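Local coordinates for anti-restriction endonuclease (Enterobacteria phage T4, PDB 3WX4), which mimics DNA, blocking DNA binding by the bacterial histone-like protein H-NS, and strongly inhibits the host McrA endonuclease that cleaves modified cytosines, at residues N34-E39 / H83-E88. Numbering follows the deposited sequence.
Sequences NELVEE and HDYEIE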
ATOM      1  N   ASN A  34      -3.087   2.379 -16.232  1.00 31.96           N
ATOM      2  CA  ASN A  34      -2.481   3.351 -15.331  1.00 34.06           C
ATOM      3  C   ASN A  34      -3.555   4.142 -14.517  1.00 34.10           C
ATOM      4  O   ASN A  34      -3.279   4.546 -13.392  1.00 33.26           O
ATOM      5  CB  ASN A  34      -1.502   4.230 -16.121  1.00 34.68           C
ATOM      6  CG  ASN A  34      -0.136   3.507 -16.345  1.00 35.84           C
ATOM      7  OD1 ASN A  34       0.745   3.508 -15.437  1.00 36.81           O
ATOM      8  ND2 ASN A  34       0.020   2.822 -17.512  1.00 35.99           N
ATOM      9  N   GLU A  35      -4.745   4.345 -15.088  1.00 33.60           N
ATOM     10  CA  GLU A  35      -5.823   5.004 -14.354  1.00 34.54           C
ATOM     11  C   GLU A  35      -6.355   4.004 -13.339  1.00 34.86           C
ATOM     12  O   GLU A  35      -6.669   4.370 -12.202  1.00 35.54           O
ATOM     13  CB  GLU A  35      -6.960   5.438 -15.259  1.00 35.43           C
ATOM     14  CG  GLU A  35      -8.097   6.077 -14.468  1.00 40.25           C
ATOM     15  CD  GLU A  35      -9.302   6.487 -15.315  1.00 46.76           C
ATOM     16  OE1 GLU A  35      -9.381   7.683 -15.646  1.00 50.07           O
ATOM     17  OE2 GLU A  35     -10.190   5.639 -15.657  1.00 50.36           O
ATOM     18  N   LEU A  36      -6.398   2.726 -13.723  1.00 33.75           N
ATOM     19  CA  LEU A  36      -6.885   1.703 -12.818  1.00 33.92           C
ATOM     20  C   LEU A  36      -6.059   1.642 -11.535  1.00 33.14           C
ATOM     21  O   LEU A  36      -6.598   1.662 -10.388  1.00 33.34           O
ATOM     22  CB  LEU A  36      -6.904   0.339 -13.523  1.00 35.10           C
ATOM     23  CG  LEU A  36      -7.195  -0.881 -12.642  1.00 35.07           C
ATOM     24  CD1 LEU A  36      -8.657  -0.832 -12.208  1.00 36.84           C
ATOM     25  CD2 LEU A  36      -6.946  -2.187 -13.474  1.00 34.22           C
ATOM     26  N   VAL A  37      -4.750   1.566 -11.695  1.00 29.85           N
ATOM     27  CA  VAL A  37      -3.835   1.493 -10.575  1.00 29.24           C
ATOM     28  C   VAL A  37      -3.906   2.772  -9.752  1.00 32.28           C
ATOM     29  O   VAL A  37      -3.869   2.751  -8.532  1.00 32.06           O
ATOM     30  CB  VAL A  37      -2.374   1.276 -11.099  1.00 29.40           C
ATOM     31  CG1 VAL A  37      -1.372   1.478  -9.988  1.00 30.32           C
ATOM     32  CG2 VAL A  37      -2.267  -0.200 -11.640  1.00 30.44           C
ATOM     33  N   GLU A  38      -4.023   3.900 -10.419  1.00 33.40           N
ATOM     34  CA  GLU A  38      -4.057   5.145  -9.664  1.00 35.47           C
ATOM     35  C   GLU A  38      -5.336   5.241  -8.825  1.00 35.27           C
ATOM     36  O   GLU A  38      -5.278   5.599  -7.637  1.00 34.94           O
ATOM     37  CB  GLU A  38      -3.981   6.320 -10.622  1.00 37.91           C
ATOM     38  CG  GLU A  38      -4.053   7.655  -9.906  1.00 43.15           C
ATOM     39  CD  GLU A  38      -3.889   8.759 -10.897  1.00 46.80           C
ATOM     40  OE1 GLU A  38      -2.819   8.795 -11.556  1.00 44.85           O
ATOM     41  OE2 GLU A  38      -4.845   9.554 -11.045  1.00 49.70           O
ATOM     42  N   GLU A  39      -6.473   4.918  -9.433  1.00 34.36           N
ATOM     43  CA  GLU A  39      -7.744   4.986  -8.724  1.00 36.79           C
ATOM     44  C   GLU A  39      -7.834   3.971  -7.610  1.00 35.18           C
ATOM     45  O   GLU A  39      -8.403   4.289  -6.561  1.00 35.40           O
ATOM     46  CB  GLU A  39      -8.958   4.843  -9.668  1.00 39.11           C
ATOM     47  CG  GLU A  39      -9.238   6.137 -10.445  1.00 46.79           C
ATOM     48  CD  GLU A  39     -10.547   6.115 -11.284  1.00 50.56           C
ATOM     49  OE1 GLU A  39     -10.814   7.154 -11.980  1.00 51.55           O
ATOM     50  OE2 GLU A  39     -11.278   5.073 -11.256  1.00 49.08           O
ATOM     51  N   HIS A  83     -14.374  -4.044 -14.371  1.00 36.84           N
ATOM     52  CA  HIS A  83     -15.629  -4.168 -15.123  1.00 38.04           C
ATOM     53  C   HIS A  83     -16.184  -2.838 -15.528  1.00 39.39           C
ATOM     54  O   HIS A  83     -16.881  -2.711 -16.552  1.00 40.40           O
ATOM     55  CB  HIS A  83     -16.677  -4.929 -14.316  1.00 38.67           C
ATOM     56  CG  HIS A  83     -16.309  -6.351 -14.085  1.00 41.79           C
ATOM     57  ND1 HIS A  83     -15.914  -7.182 -15.115  1.00 42.93           N
ATOM     58  CD2 HIS A  83     -16.256  -7.093 -12.953  1.00 42.91           C
ATOM     59  CE1 HIS A  83     -15.630  -8.377 -14.620  1.00 44.87           C
ATOM     60  NE2 HIS A  83     -15.827  -8.350 -13.314  1.00 43.23           N
ATOM     61  N   ASP A  84     -15.895  -1.822 -14.731  1.00 40.08           N
ATOM     62  CA  ASP A  84     -16.418  -0.520 -15.067  1.00 40.55           C
ATOM     63  C   ASP A  84     -15.928   0.016 -16.417  1.00 39.81           C
ATOM     64  O   ASP A  84     -16.622   0.815 -17.030  1.00 37.94           O
ATOM     65  CB  ASP A  84     -16.094   0.482 -13.969  1.00 46.59           C
ATOM     66  CG  ASP A  84     -16.883   1.773 -14.139  1.00 52.73           C
ATOM     67  OD1 ASP A  84     -18.140   1.671 -14.143  1.00 55.89           O
ATOM     68  OD2 ASP A  84     -16.271   2.864 -14.295  1.00 54.77           O
ATOM     69  N   TYR A  85     -14.739  -0.402 -16.886  1.00 35.81           N
ATOM     70  CA  TYR A  85     -14.279   0.064 -18.204  1.00 35.74           C
ATOM     71  C   TYR A  85     -15.032  -0.625 -19.354  1.00 35.79           C
ATOM     72  O   TYR A  85     -14.946  -0.204 -20.512  1.00 38.01           O
ATOM     73  CB  TYR A  85     -12.781  -0.189 -18.377  1.00 33.57           C
ATOM     74  CG  TYR A  85     -11.942   0.710 -17.517  1.00 32.76           C
ATOM     75  CD1 TYR A  85     -11.626   2.010 -17.944  1.00 31.76           C
ATOM     76  CD2 TYR A  85     -11.521   0.303 -16.259  1.00 30.57           C
ATOM     77  CE1 TYR A  85     -10.917   2.873 -17.134  1.00 31.36           C
ATOM     78  CE2 TYR A  85     -10.793   1.178 -15.415  1.00 33.06           C
ATOM     79  CZ  TYR A  85     -10.501   2.469 -15.872  1.00 30.78           C
ATOM     80  OH  TYR A  85      -9.828   3.361 -15.049  1.00 31.98           O
ATOM     81  N   GLU A  86     -15.756  -1.694 -19.061  1.00 36.98           N
ATOM     82  CA  GLU A  86     -16.513  -2.382 -20.118  1.00 37.78           C
ATOM     83  C   GLU A  86     -15.596  -2.645 -21.308  1.00 36.62           C
ATOM     84  O   GLU A  86     -15.886  -2.260 -22.443  1.00 35.42           O
ATOM     85  CB  GLU A  86     -17.697  -1.524 -20.572  1.00 41.85           C
ATOM     86  CG  GLU A  86     -18.754  -1.288 -19.485  1.00 46.91           C
ATOM     87  CD  GLU A  86     -19.900  -0.398 -19.980  1.00 51.62           C
ATOM     88  OE1 GLU A  86     -19.772   0.852 -19.956  1.00 52.31           O
ATOM     89  OE2 GLU A  86     -20.927  -0.966 -20.420  1.00 55.17           O
ATOM     90  N   ILE A  87     -14.486  -3.299 -21.014  1.00 34.95           N
ATOM     91  CA  ILE A  87     -13.502  -3.607 -22.031  1.00 35.13           C
ATOM     92  C   ILE A  87     -14.042  -4.551 -23.130  1.00 37.25           C
ATOM     93  O   ILE A  87     -13.549  -4.542 -24.249  1.00 36.65           O
ATOM     94  CB  ILE A  87     -12.274  -4.152 -21.362  1.00 32.11           C
ATOM     95  CG1 ILE A  87     -11.768  -3.088 -20.352  1.00 31.00           C
ATOM     96  CG2 ILE A  87     -11.167  -4.402 -22.461  1.00 31.03           C
ATOM     97  CD1 ILE A  87     -10.758  -3.576 -19.357  1.00 30.37           C
ATOM     98  N   GLU A  88     -15.072  -5.336 -22.804  1.00 37.76           N
ATOM     99  CA  GLU A  88     -15.695  -6.227 -23.788  1.00 38.85           C
ATOM    100  C   GLU A  88     -16.058  -5.425 -25.050  1.00 38.19           C
ATOM    101  O   GLU A  88     -15.989  -5.930 -26.150  1.00 37.00           O
ATOM    102  CB  GLU A  88     -16.987  -6.840 -23.205  1.00 40.23           C
ATOM    103  CG  GLU A  88     -16.725  -7.840 -22.082  1.00 42.75           C
ATOM    104  CD  GLU A  88     -16.555  -7.186 -20.706  1.00 44.57           C
ATOM    105  OE1 GLU A  88     -16.870  -5.965 -20.544  1.00 43.12           O
ATOM    106  OE2 GLU A  88     -16.109  -7.920 -19.787  1.00 45.00           O
TER
HETATM  107  O   HOH W   1     -10.409   3.069 -12.487  1.00 39.60           O
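Tyr85 reaches from the C-terminal end of helix 71-84, just before Glu86, where the chain leaves helical angles, to the flank of helix 26-43, where Glu35 and Leu36 receive it; in this small alpha/beta fold of helices and a three-stranded antiparallel sheet, a single aromatic side chain carries nearly the whole contact. The case illustrates how one tyrosine can pack through a ring carbon and bond through its hydroxyl. In the packed part, CD1 of the buried Leu36 lies 4.3 Å from Tyr85 CE2, near the plane of the ring and at its edge. Leu36 also touches Tyr81 and Val82 of helix 71-84 and Leu18 of helix 16-24, and this links the contact to the apolar layer between the helices. The hydroxyl end, by contrast, is gripped by Glu35 OE2 and a water. With CG anti to the backbone N (chi1 178°) and the chain extended beyond it, Glu35 runs past the hydroxyl, its carboxylate turned 33° from the ring plane. Tyr85 OH donates to Glu35 OE2 at a modelled 2.4 Å, so short that the exact length is doubtful, although the pairing is clear; this bond also brings OE2 to 3.2 Å from Tyr85 CE1. The acidic, water-bridged surroundings of the hydroxyl are looser. Glu39, one helical turn on from Glu35, barely touches the tyrosine directly, its OE2 remaining 4.4 Å from Tyr85 OH, and the water fills the role of connector. Asp84 adds another carboxylate nearby, with OD2 6.2 Å from Glu39 OE2; such a cluster of acidic groups is consistent with a protein that imitates the charge of DNA. The water donates to both partners, at 2.5 Å to Glu39 OE2 and 2.6 Å to Tyr85 OH, making the phenolic oxygen an acceptor as well as a donor.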